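Local coordinates for protein 3-oxosteroid 1-dehydrogenase (Sterolibacterium denitrificans, PDB 7P18) that probably catalyses the FAD-dependent 1,2-dehydrogenation of 3-oxosteroids to 3-oxo-Delta(1)-steroids, passing the electrons to an acceptor, at residues A89-Y100 with G544-R552; K499-V510 with Y522-G533. All blocks are in the same frame, centred on the assembly; numbering follows the deposited sequence.

From the N terminus the chain first lays down strands 10-13 and 33-36 of the Rossmann-type core, then helix 84-104, whose middle waits for its partner until helix 543-559 near the C terminus. Contact 1 therefore closes a loop of 443 residues. Contact 2 joins residues 499-510 to 522-533 across only 11 intervening residues and lies nested inside that loop. It ties the end of the long strand 486-502 and strand 509-511 to strand 521-523, an outermost strand of the parallel sheet, and to the loop after it, which carries the FAD-binding Asn526. The two contacts touch: Arg552 of contact 1 forms a salt bridge with Asp507 of contact 2, and Phe549 packs against Ile524.

Contact 1 (A89-Y100 with G544-R552); sequences AYLESAPQMVEY and GPAMTFGFR
Arg552 reaches over helix 84-104 and sets its guanidinium on Ala89, whose CB lies 3.5 Å above the plane, over its centre. From there NH1 donates twice: to Ser93 OG at 2.8 Å, and to Glu92 OE1 at 3.1 Å in a salt bridge. The carboxylate is turned 45° from the guanidinium, and its oxygen is met from above its own plane. A water bridges the same two groups, donating to Glu92 OE1 and accepting from Arg552 NH2. The remaining donors are taken up by the neighbouring loop, NE by Lys506 O and NH2 also by Asp507 OD1, so five partners hold the guanidinium.

Deeper in, Thr548 is the knob between Tyr90, Ser93, Ala94 and Met97. With OG1 beside its own backbone N (chi1 -61°), Thr548 donates back down the helix to Gly544 O at 2.8 Å, a carbonyl that also accepts from Thr548 N; CG2 is left to pack on Ser93 CB. The axes of segments 89-100 and 544-552 cross at 89° and approach to 8.7 Å, and the knobs-into-holes packing brings helix 84-104 against the helix that begins at the FAD-binding Leu543, just after Thr542. Gly544 allows this approach, because Tyr90 OH comes within 3.3 Å of its CA, where a side chain would clash; the hydroxyl is bonded to Trp54 O. Thr548 and Phe549 also touch this tyrosine ring, both obliquely.

Towards the other end, Met97 CA sits 3.9 Å from the centroid of the Phe551 ring, almost on its normal, a CH-pi contact, while Met97 CE bends back to Met547 CB and Thr548 OG1. Tyr100 meets Phe551 obliquely through CB, and its hydroxyl is bonded to Asp28 on helix 17-28.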
loop_
_atom_site.group_PDB
_atom_site.type_symbol
_atom_site.label_atom_id
_atom_site.label_comp_id
_atom_site.label_asym_id
_atom_site.label_seq_id
_atom_site.Cartn_x
_atom_site.Cartn_y
_atom_site.Cartn_z
ATOM N N ALA A 89 2.732 -20.558 7.735
ATOM C CA ALA A 89 2.219 -19.784 8.885
ATOM C C ALA A 89 1.283 -18.667 8.395
ATOM O O ALA A 89 0.220 -18.417 9.026
ATOM C CB ALA A 89 3.379 -19.266 9.682
ATOM N N TYR A 90 1.647 -17.998 7.301
ATOM C CA TYR A 90 0.806 -16.902 6.739
ATOM C C TYR A 90 -0.564 -17.474 6.345
ATOM O O TYR A 90 -1.615 -16.903 6.664
ATOM C CB TYR A 90 1.469 -16.205 5.550
ATOM C CG TYR A 90 0.595 -15.091 5.037
ATOM C CD1 TYR A 90 0.457 -13.922 5.776
ATOM C CD2 TYR A 90 -0.150 -15.208 3.883
ATOM C CE1 TYR A 90 -0.365 -12.883 5.349
ATOM C CE2 TYR A 90 -0.995 -14.190 3.458
ATOM C CZ TYR A 90 -1.095 -13.020 4.199
ATOM O OH TYR A 90 -1.884 -11.982 3.808
ATOM N N LEU A 91 -0.571 -18.590 5.636
ATOM C CA LEU A 91 -1.818 -19.194 5.121
ATOM C C LEU A 91 -2.652 -19.757 6.269
ATOM O O LEU A 91 -3.896 -19.638 6.215
ATOM C CB LEU A 91 -1.462 -20.249 4.082
ATOM C CG LEU A 91 -0.755 -19.720 2.854
ATOM C CD1 LEU A 91 -0.319 -20.859 1.938
ATOM C CD2 LEU A 91 -1.590 -18.717 2.072
ATOM N N GLU A 92 -2.005 -20.305 7.294
ATOM C CA GLU A 92 -2.700 -20.764 8.510
ATOM C C GLU A 92 -3.404 -19.595 9.198
ATOM O O GLU A 92 -4.587 -19.725 9.518
ATOM C CB GLU A 92 -1.710 -21.417 9.484
ATOM C CG GLU A 92 -2.376 -21.883 10.769
ATOM C CD GLU A 92 -1.473 -22.463 11.827
ATOM O OE1 GLU A 92 -0.266 -22.304 11.725
ATOM O OE2 GLU A 92 -1.983 -23.107 12.717
ATOM N N SER A 93 -2.697 -18.485 9.435
ATOM C CA SER A 93 -3.135 -17.436 10.384
ATOM C C SER A 93 -3.927 -16.314 9.707
ATOM O O SER A 93 -4.740 -15.725 10.394
ATOM C CB SER A 93 -1.973 -16.899 11.154
ATOM O OG SER A 93 -1.364 -17.917 11.924
ATOM N N ALA A 94 -3.722 -16.045 8.430
ATOM C CA ALA A 94 -4.388 -14.898 7.758
ATOM C C ALA A 94 -5.918 -15.004 7.882
ATOM O O ALA A 94 -6.579 -14.059 8.318
ATOM C CB ALA A 94 -3.905 -14.781 6.355
ATOM N N PRO A 95 -6.563 -16.154 7.568
ATOM C CA PRO A 95 -8.010 -16.263 7.768
ATOM C C PRO A 95 -8.441 -16.133 9.237
ATOM O O PRO A 95 -9.537 -15.580 9.519
ATOM C CB PRO A 95 -8.381 -17.671 7.230
ATOM C CG PRO A 95 -7.174 -18.091 6.389
ATOM C CD PRO A 95 -5.976 -17.320 6.875
ATOM N N GLN A 96 -7.612 -16.629 10.143
ATOM C CA GLN A 96 -7.909 -16.584 11.594
ATOM C C GLN A 96 -7.862 -15.134 12.082
ATOM O O GLN A 96 -8.744 -14.748 12.890
ATOM C CB GLN A 96 -6.942 -17.463 12.357
ATOM C CG GLN A 96 -7.081 -18.953 12.068
ATOM C CD GLN A 96 -6.107 -19.712 12.930
ATOM O OE1 GLN A 96 -5.212 -19.125 13.516
ATOM N NE2 GLN A 96 -6.222 -21.020 12.935
ATOM N N MET A 97 -6.920 -14.356 11.554
ATOM C CA MET A 97 -6.746 -12.916 11.916
ATOM C C MET A 97 -7.987 -12.143 11.449
ATOM O O MET A 97 -8.529 -11.410 12.264
ATOM C CB MET A 97 -5.443 -12.356 11.343
ATOM C CG MET A 97 -5.255 -10.827 11.564
ATOM S SD MET A 97 -6.106 -9.868 10.315
ATOM C CE MET A 97 -5.204 -10.254 8.820
ATOM N N VAL A 98 -8.497 -12.353 10.237
ATOM C CA VAL A 98 -9.708 -11.621 9.783
ATOM C C VAL A 98 -10.940 -12.085 10.564
ATOM O O VAL A 98 -11.788 -11.224 10.923
ATOM C CB VAL A 98 -9.887 -11.700 8.269
ATOM C CG1 VAL A 98 -11.245 -11.217 7.789
ATOM C CG2 VAL A 98 -8.769 -10.889 7.617
ATOM N N GLU A 99 -11.086 -13.386 10.828
ATOM C CA GLU A 99 -12.257 -13.842 11.630
ATOM C C GLU A 99 -12.204 -13.215 13.019
ATOM O O GLU A 99 -13.280 -12.891 13.546
ATOM C CB GLU A 99 -12.298 -15.366 11.769
ATOM C CG GLU A 99 -12.776 -16.043 10.516
ATOM C CD GLU A 99 -12.946 -17.555 10.682
ATOM O OE1 GLU A 99 -13.310 -18.004 11.782
ATOM O OE2 GLU A 99 -12.770 -18.241 9.702
ATOM N N TYR A 100 -11.010 -13.062 13.578
ATOM C CA TYR A 100 -10.772 -12.451 14.892
ATOM C C TYR A 100 -11.235 -10.997 14.858
ATOM O O TYR A 100 -11.969 -10.594 15.785
ATOM C CB TYR A 100 -9.303 -12.541 15.324
ATOM C CG TYR A 100 -8.934 -11.602 16.448
ATOM C CD1 TYR A 100 -9.435 -11.758 17.725
ATOM C CD2 TYR A 100 -8.115 -10.505 16.211
ATOM C CE1 TYR A 100 -9.149 -10.851 18.743
ATOM C CE2 TYR A 100 -7.808 -9.601 17.209
ATOM C CZ TYR A 100 -8.303 -9.776 18.487
ATOM O OH TYR A 100 -7.958 -8.861 19.455
ATOM N N GLY A 544 -2.011 -7.554 4.637
ATOM C CA GLY A 544 -2.299 -8.937 5.065
ATOM C C GLY A 544 -1.154 -9.458 5.924
ATOM O O GLY A 544 -1.348 -9.873 7.074
ATOM N N PRO A 545 0.084 -9.424 5.398
ATOM C CA PRO A 545 1.245 -9.848 6.177
ATOM C C PRO A 545 1.463 -9.049 7.456
ATOM O O PRO A 545 1.809 -9.661 8.464
ATOM C CB PRO A 545 2.389 -9.732 5.172
ATOM C CG PRO A 545 1.703 -10.052 3.841
ATOM C CD PRO A 545 0.409 -9.273 3.970
ATOM N N ALA A 546 1.268 -7.730 7.422
ATOM C CA ALA A 546 1.507 -6.875 8.616
ATOM C C ALA A 546 0.578 -7.355 9.731
ATOM O O ALA A 546 1.048 -7.638 10.856
ATOM C CB ALA A 546 1.298 -5.397 8.295
ATOM N N MET A 547 -0.696 -7.452 9.433
ATOM C CA MET A 547 -1.695 -7.841 10.449
ATOM C C MET A 547 -1.557 -9.324 10.815
ATOM O O MET A 547 -1.755 -9.635 12.001
ATOM C CB MET A 547 -3.114 -7.443 10.029
ATOM C CG MET A 547 -3.370 -5.900 10.297
ATOM S SD MET A 547 -5.037 -5.421 10.479
ATOM C CE MET A 547 -5.780 -6.049 8.979
ATOM N N THR A 548 -1.235 -10.210 9.877
ATOM C CA THR A 548 -1.209 -11.674 10.152
ATOM C C THR A 548 -0.012 -11.973 11.067
ATOM O O THR A 548 -0.181 -12.666 12.059
ATOM C CB THR A 548 -1.196 -12.505 8.870
ATOM O OG1 THR A 548 -2.386 -12.241 8.115
ATOM C CG2 THR A 548 -1.046 -13.981 9.206
ATOM N N PHE A 549 1.164 -11.399 10.805
ATOM C CA PHE A 549 2.339 -11.623 11.669
ATOM C C PHE A 549 2.171 -10.850 12.988
ATOM O O PHE A 549 2.704 -11.310 14.000
ATOM C CB PHE A 549 3.639 -11.464 10.891
ATOM C CG PHE A 549 3.897 -12.636 9.982
ATOM C CD1 PHE A 549 4.237 -13.879 10.499
ATOM C CD2 PHE A 549 3.664 -12.545 8.616
ATOM C CE1 PHE A 549 4.421 -14.973 9.663
ATOM C CE2 PHE A 549 3.812 -13.647 7.792
ATOM C CZ PHE A 549 4.187 -14.856 8.310
ATOM N N GLY A 550 1.410 -9.751 13.012
ATOM C CA GLY A 550 1.060 -9.078 14.276
ATOM C C GLY A 550 0.266 -10.007 15.177
ATOM O O GLY A 550 0.607 -10.136 16.366
ATOM N N PHE A 551 -0.732 -10.657 14.602
ATOM C CA PHE A 551 -1.581 -11.697 15.247
ATOM C C PHE A 551 -0.685 -12.836 15.770
ATOM O O PHE A 551 -0.818 -13.209 16.981
ATOM C CB PHE A 551 -2.626 -12.118 14.221
ATOM C CG PHE A 551 -3.657 -13.118 14.686
ATOM C CD1 PHE A 551 -4.756 -12.704 15.432
ATOM C CD2 PHE A 551 -3.575 -14.450 14.304
ATOM C CE1 PHE A 551 -5.749 -13.607 15.794
ATOM C CE2 PHE A 551 -4.575 -15.349 14.642
ATOM C CZ PHE A 551 -5.634 -14.944 15.426
ATOM N N ARG A 552 0.162 -13.408 14.916
ATOM C CA ARG A 552 1.085 -14.514 15.312
ATOM C C ARG A 552 2.066 -14.049 16.403
ATOM O O ARG A 552 2.352 -14.865 17.287
ATOM C CB ARG A 552 1.801 -15.132 14.119
ATOM C CG ARG A 552 0.880 -15.873 13.149
ATOM C CD ARG A 552 1.664 -16.716 12.150
ATOM N NE ARG A 552 2.432 -17.771 12.811
ATOM C CZ ARG A 552 2.040 -19.050 12.986
ATOM N NH1 ARG A 552 0.884 -19.484 12.515
ATOM N NH2 ARG A 552 2.852 -19.896 13.613
HETATM O O HOH W 1 1.423 -22.572 13.834
#

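Contact 2 (K499-V510 with Y522-G533). With FAD (flavin-adenine dinucleotide), chain C.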
loop_
_atom_site.group_PDB
_atom_site.type_symbol
_atom_site.label_atom_id
_atom_site.label_comp_id
_atom_site.label_asym_id
_atom_site.label_seq_id
_atom_site.Cartn_x
_atom_site.Cartn_y
_atom_site.Cartn_z
ATOM N N LYS A 499 10.422 -2.723 1.258
ATOM C CA LYS A 499 9.944 -4.131 1.233
ATOM C C LYS A 499 10.850 -5.050 2.059
ATOM O O LYS A 499 10.385 -6.126 2.510
ATOM C CB LYS A 499 9.939 -4.600 -0.225
ATOM C CG LYS A 499 9.147 -5.855 -0.547
ATOM C CD LYS A 499 9.329 -6.328 -1.989
ATOM C CE LYS A 499 8.147 -7.091 -2.558
ATOM N NZ LYS A 499 7.711 -8.218 -1.684
ATOM N N GLY A 500 12.116 -4.686 2.218
ATOM C CA GLY A 500 13.108 -5.459 2.971
ATOM C C GLY A 500 13.130 -4.995 4.396
ATOM O O GLY A 500 12.530 -3.995 4.681
ATOM N N GLY A 501 13.813 -5.721 5.274
ATOM C CA GLY A 501 13.874 -5.352 6.685
ATOM C C GLY A 501 14.415 -6.480 7.516
ATOM O O GLY A 501 15.080 -7.375 6.966
ATOM N N LEU A 502 14.119 -6.423 8.795
ATOM C CA LEU A 502 14.619 -7.413 9.771
ATOM C C LEU A 502 14.079 -8.796 9.397
ATOM O O LEU A 502 12.887 -8.932 9.126
ATOM C CB LEU A 502 14.170 -6.998 11.166
ATOM C CG LEU A 502 14.622 -5.619 11.639
ATOM C CD1 LEU A 502 14.203 -5.395 13.066
ATOM C CD2 LEU A 502 16.121 -5.450 11.487
ATOM N N LEU A 503 14.964 -9.783 9.359
ATOM C CA LEU A 503 14.584 -11.184 9.091
ATOM C C LEU A 503 13.838 -11.702 10.311
ATOM O O LEU A 503 14.294 -11.484 11.469
ATOM C CB LEU A 503 15.826 -12.019 8.784
ATOM C CG LEU A 503 15.531 -13.477 8.458
ATOM C CD1 LEU A 503 14.675 -13.600 7.215
ATOM C CD2 LEU A 503 16.832 -14.246 8.319
ATOM N N THR A 504 12.699 -12.336 10.091
ATOM C CA THR A 504 11.910 -12.979 11.144
ATOM C C THR A 504 11.653 -14.447 10.791
ATOM O O THR A 504 11.817 -14.845 9.608
ATOM C CB THR A 504 10.566 -12.262 11.377
ATOM O OG1 THR A 504 9.776 -12.286 10.168
ATOM C CG2 THR A 504 10.814 -10.837 11.822
ATOM N N ASP A 505 11.175 -15.179 11.782
ATOM C CA ASP A 505 10.687 -16.570 11.655
ATOM C C ASP A 505 9.168 -16.524 11.547
ATOM O O ASP A 505 8.576 -15.423 11.447
ATOM C CB ASP A 505 11.190 -17.464 12.792
ATOM C CG ASP A 505 10.604 -17.171 14.159
ATOM O OD1 ASP A 505 9.614 -16.395 14.239
ATOM O OD2 ASP A 505 11.126 -17.749 15.161
ATOM N N LYS A 506 8.549 -17.708 11.566
ATOM C CA LYS A 506 7.100 -17.901 11.341
ATOM C C LYS A 506 6.265 -17.251 12.438
ATOM O O LYS A 506 5.076 -17.063 12.228
ATOM C CB LYS A 506 6.800 -19.399 11.245
ATOM C CG LYS A 506 7.029 -20.147 12.546
ATOM C CD LYS A 506 6.587 -21.579 12.511
ATOM C CE LYS A 506 6.890 -22.256 13.827
ATOM N NZ LYS A 506 6.722 -23.707 13.653
ATOM N N ASP A 507 6.855 -16.924 13.576
ATOM C CA ASP A 507 6.145 -16.327 14.726
ATOM C C ASP A 507 6.567 -14.858 14.908
ATOM O O ASP A 507 6.322 -14.282 15.986
ATOM C CB ASP A 507 6.387 -17.174 15.972
ATOM C CG ASP A 507 5.726 -18.540 15.859
ATOM O OD1 ASP A 507 4.531 -18.568 15.556
ATOM O OD2 ASP A 507 6.437 -19.550 16.034
ATOM N N ALA A 508 7.174 -14.282 13.881
ATOM C CA ALA A 508 7.607 -12.864 13.797
ATOM C C ALA A 508 8.775 -12.562 14.728
ATOM O O ALA A 508 9.052 -11.350 14.977
ATOM C CB ALA A 508 6.431 -11.976 14.081
ATOM N N ARG A 509 9.504 -13.584 15.189
ATOM C CA ARG A 509 10.686 -13.350 16.048
ATOM C C ARG A 509 11.816 -12.832 15.180
ATOM O O ARG A 509 12.083 -13.397 14.090
ATOM C CB ARG A 509 11.091 -14.639 16.776
ATOM C CG ARG A 509 10.063 -15.040 17.812
ATOM C CD ARG A 509 10.587 -16.132 18.748
ATOM N NE ARG A 509 10.757 -17.376 18.032
ATOM C CZ ARG A 509 11.131 -18.520 18.590
ATOM N NH1 ARG A 509 11.397 -18.574 19.888
ATOM N NH2 ARG A 509 11.246 -19.603 17.840
ATOM N N VAL A 510 12.484 -11.781 15.635
ATOM C CA VAL A 510 13.675 -11.306 14.909
ATOM C C VAL A 510 14.801 -12.341 15.033
ATOM O O VAL A 510 15.109 -12.775 16.163
ATOM C CB VAL A 510 14.089 -9.899 15.366
ATOM C CG1 VAL A 510 15.366 -9.458 14.698
ATOM C CG2 VAL A 510 12.959 -8.913 15.115
ATOM N N TYR A 522 10.152 -9.027 18.420
ATOM C CA TYR A 522 9.286 -9.386 17.289
ATOM C C TYR A 522 9.307 -8.220 16.300
ATOM O O TYR A 522 9.601 -7.082 16.703
ATOM C CB TYR A 522 7.876 -9.676 17.780
ATOM C CG TYR A 522 7.810 -10.837 18.746
ATOM C CD1 TYR A 522 8.166 -10.687 20.077
ATOM C CD2 TYR A 522 7.437 -12.106 18.313
ATOM C CE1 TYR A 522 8.156 -11.767 20.963
ATOM C CE2 TYR A 522 7.389 -13.181 19.193
ATOM C CZ TYR A 522 7.735 -13.013 20.526
ATOM O OH TYR A 522 7.669 -14.087 21.386
ATOM N N CYS A 523 8.936 -8.487 15.056
ATOM C CA CYS A 523 8.954 -7.455 14.004
ATOM C C CYS A 523 7.957 -7.836 12.916
ATOM O O CYS A 523 7.948 -9.014 12.491
ATOM C CB CYS A 523 10.354 -7.299 13.460
ATOM S SG CYS A 523 10.512 -5.985 12.214
ATOM N N ILE A 524 7.135 -6.869 12.503
ATOM C CA ILE A 524 6.012 -7.109 11.569
ATOM C C ILE A 524 5.947 -5.955 10.555
ATOM O O ILE A 524 6.491 -4.877 10.814
ATOM C CB ILE A 524 4.704 -7.270 12.355
ATOM C CG1 ILE A 524 4.302 -5.956 13.028
ATOM C CG2 ILE A 524 4.788 -8.411 13.365
ATOM C CD1 ILE A 524 2.976 -5.997 13.681
ATOM N N GLY A 525 5.210 -6.149 9.476
ATOM C CA GLY A 525 4.987 -5.102 8.473
ATOM C C GLY A 525 6.261 -4.713 7.765
ATOM O O GLY A 525 7.170 -5.558 7.603
ATOM N N ASN A 526 6.329 -3.486 7.251
ATOM C CA ASN A 526 7.473 -3.111 6.371
ATOM C C ASN A 526 8.757 -2.915 7.193
ATOM O O ASN A 526 9.844 -2.764 6.587
ATOM C CB ASN A 526 7.177 -1.864 5.541
ATOM C CG ASN A 526 6.048 -2.022 4.555
ATOM O OD1 ASN A 526 5.529 -3.138 4.357
ATOM N ND2 ASN A 526 5.679 -0.899 3.926
ATOM N N ASN A 527 8.660 -2.930 8.516
ATOM C CA ASN A 527 9.821 -3.014 9.439
ATOM C C ASN A 527 10.559 -4.341 9.232
ATOM O O ASN A 527 11.759 -4.396 9.516
ATOM C CB ASN A 527 9.312 -2.845 10.867
ATOM C CG ASN A 527 10.302 -2.339 11.882
ATOM O OD1 ASN A 527 9.864 -1.762 12.865
ATOM N ND2 ASN A 527 11.585 -2.582 11.695
ATOM N N SER A 528 9.874 -5.374 8.717
ATOM C CA SER A 528 10.383 -6.747 8.542
ATOM C C SER A 528 10.626 -7.014 7.058
ATOM O O SER A 528 9.973 -6.427 6.199
ATOM C CB SER A 528 9.420 -7.775 9.173
ATOM O OG SER A 528 8.268 -7.968 8.359
ATOM N N ALA A 529 11.531 -7.919 6.761
ATOM C CA ALA A 529 11.686 -8.491 5.407
ATOM C C ALA A 529 10.392 -9.205 5.005
ATOM O O ALA A 529 9.883 -10.043 5.784
ATOM C CB ALA A 529 12.858 -9.422 5.372
ATOM N N SER A 530 9.879 -8.875 3.815
ATOM C CA SER A 530 8.574 -9.290 3.270
ATOM C C SER A 530 8.475 -10.815 3.166
ATOM O O SER A 530 9.336 -11.463 2.496
ATOM C CB SER A 530 8.346 -8.691 1.912
ATOM O OG SER A 530 7.114 -9.137 1.376
ATOM N N VAL A 531 7.374 -11.356 3.688
ATOM C CA VAL A 531 7.045 -12.806 3.539
ATOM C C VAL A 531 6.777 -13.092 2.068
ATOM O O VAL A 531 6.753 -14.252 1.677
ATOM C CB VAL A 531 5.856 -13.197 4.445
ATOM C CG1 VAL A 531 4.536 -12.611 3.920
ATOM C CG2 VAL A 531 5.790 -14.719 4.600
ATOM N N MET A 532 6.559 -12.043 1.263
ATOM C CA MET A 532 6.214 -12.176 -0.157
ATOM C C MET A 532 7.469 -12.096 -1.032
ATOM O O MET A 532 7.343 -12.121 -2.269
ATOM C CB MET A 532 5.163 -11.126 -0.535
ATOM C CG MET A 532 3.868 -11.259 0.268
ATOM S SD MET A 532 3.139 -12.933 0.042
ATOM C CE MET A 532 1.709 -12.761 1.111
ATOM N N GLY A 533 8.652 -12.108 -0.429
ATOM C CA GLY A 533 9.903 -12.143 -1.205
ATOM C C GLY A 533 10.059 -10.912 -2.095
ATOM O O GLY A 533 9.913 -9.791 -1.601
HETATM P PA FAD C . 2.850 2.125 8.715
HETATM O O1A FAD C . 1.427 1.855 8.380
HETATM O O2A FAD C . 3.424 3.284 7.946
HETATM O O5B FAD C . 2.924 2.388 10.275
HETATM C C5B FAD C . 4.219 2.655 10.877
HETATM C C4B FAD C . 4.021 3.645 11.985
HETATM O O4B FAD C . 5.215 3.666 12.813
HETATM C C3B FAD C . 3.775 5.103 11.544
HETATM O O3B FAD C . 2.632 5.651 12.192
HETATM C C2B FAD C . 5.073 5.816 11.933
HETATM O O2B FAD C . 4.902 7.212 12.133
HETATM C C1B FAD C . 5.529 4.994 13.139
HETATM N N9A FAD C . 6.954 5.105 13.455
HETATM C C8A FAD C . 8.013 5.272 12.609
HETATM N N7A FAD C . 9.164 5.437 13.255
HETATM C C5A FAD C . 8.828 5.321 14.598
HETATM C C6A FAD C . 9.592 5.388 15.784
HETATM N N6A FAD C . 10.901 5.663 15.823
HETATM N N1A FAD C . 8.934 5.231 16.952
HETATM C C2A FAD C . 7.618 5.003 16.919
HETATM N N3A FAD C . 6.783 4.993 15.875
HETATM C C4A FAD C . 7.472 5.131 14.728
HETATM N N1 FAD C . -0.937 -2.186 1.038
HETATM C C2 FAD C . -1.853 -3.180 1.069
HETATM O O2 FAD C . -1.529 -4.337 1.396
HETATM N N3 FAD C . -3.140 -2.957 0.785
HETATM C C4 FAD C . -3.570 -1.795 0.178
HETATM O O4 FAD C . -4.776 -1.616 0.046
HETATM C C4X FAD C . -2.642 -0.722 0.088
HETATM N N5 FAD C . -3.023 0.424 -0.451
HETATM C C5X FAD C . -2.118 1.460 -0.449
HETATM C C6 FAD C . -2.528 2.725 -0.930
HETATM C C7 FAD C . -1.708 3.841 -0.829
HETATM C C7M FAD C . -2.178 5.194 -1.322
HETATM C C8 FAD C . -0.465 3.717 -0.183
HETATM C C8M FAD C . 0.442 4.925 -0.031
HETATM C C9 FAD C . -0.020 2.471 0.215
HETATM C C9A FAD C . -0.844 1.331 0.146
HETATM N N10 FAD C . -0.426 0.057 0.562
HETATM C C10 FAD C . -1.319 -1.007 0.576
HETATM C "C1'" FAD C . 0.863 -0.126 1.238
HETATM C "C2'" FAD C . 0.657 -0.085 2.768
HETATM O "O2'" FAD C . -0.028 1.090 3.198
HETATM C "C3'" FAD C . 1.974 -0.217 3.552
HETATM O "O3'" FAD C . 2.860 -1.160 2.943
HETATM C "C4'" FAD C . 1.704 -0.562 5.001
HETATM O "O4'" FAD C . 0.799 0.403 5.518
HETATM C "C5'" FAD C . 2.945 -0.625 5.864
HETATM O "O5'" FAD C . 2.486 -0.856 7.210
HETATM P P FAD C . 3.495 -0.728 8.431
HETATM O O1P FAD C . 2.635 -1.004 9.589
HETATM O O2P FAD C . 4.757 -1.430 8.205
HETATM O O3P FAD C . 3.839 0.872 8.454
HETATM O O HOH W 2 7.923 -6.022 4.363
HETATM O O HOH W 3 11.780 -1.574 5.265
HETATM O O HOH W 4 11.026 -10.916 8.207
HETATM O O HOH W 5 7.260 -11.100 10.854
#
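A CG swung away from the backbone N (chi1 -164°) and a bend at the end of the chain (chi4 -52°) bring Lys499 NZ to Ser530 and Gly533. There NZ donates to Gly533 O at 2.7 Å, from above the carbonyl plane, and weakly to Ser530 OG; Ala535 O is a further acceptor. Ser530 has OG anti to its own N (chi1 178°), which lets it accept from Met532 N in an ST turn, within the type I turn that ends at Gly533. Replacing Lys499 with an alanine is likely to leave the carbonyls of Gly533 and Ala535 without their charged donor and the turn at 530-533 less firmly held.

The backbones are stitched alongside. Ser530 N donates to Lys499 O, and a single bridge follows in which Leu502 N meets Asn527 O on a lone pair and Ala529 N returns to Leu502 O at 2.9 Å. Gly501 has to pass so close to Asn527 O and Ser528 that a CB would clash. Waters fill in between, one joining Leu502 O, Thr504 OG1 and Ala529 O, another linking Thr504 OG1 to Cys523 O.

At the far end Arg509 and Tyr522 form an antiparallel non-hydrogen-bonded pair, flanked by the bond from Cys523 N to Ala508 O. Arg509 CG lies 3.5 Å from Tyr522 CE2, while Arg509 NE binds Asp505 OD2 on its syn lone pair. Val510 CG2 presses tightly on Cys523 CB, and Leu502 CD1 meets Cys523 SG.

Beyond strand 521-523, in this Rossmann-type fold, Asn526 N donates to FAD O2P at 2.8 Å and its ND2 to FAD O3' at 3.0 Å. Gly525, where a CB would strike O2P, lets FAD O2P approach the backbone, its charge probably eased by the Asn526 N-H.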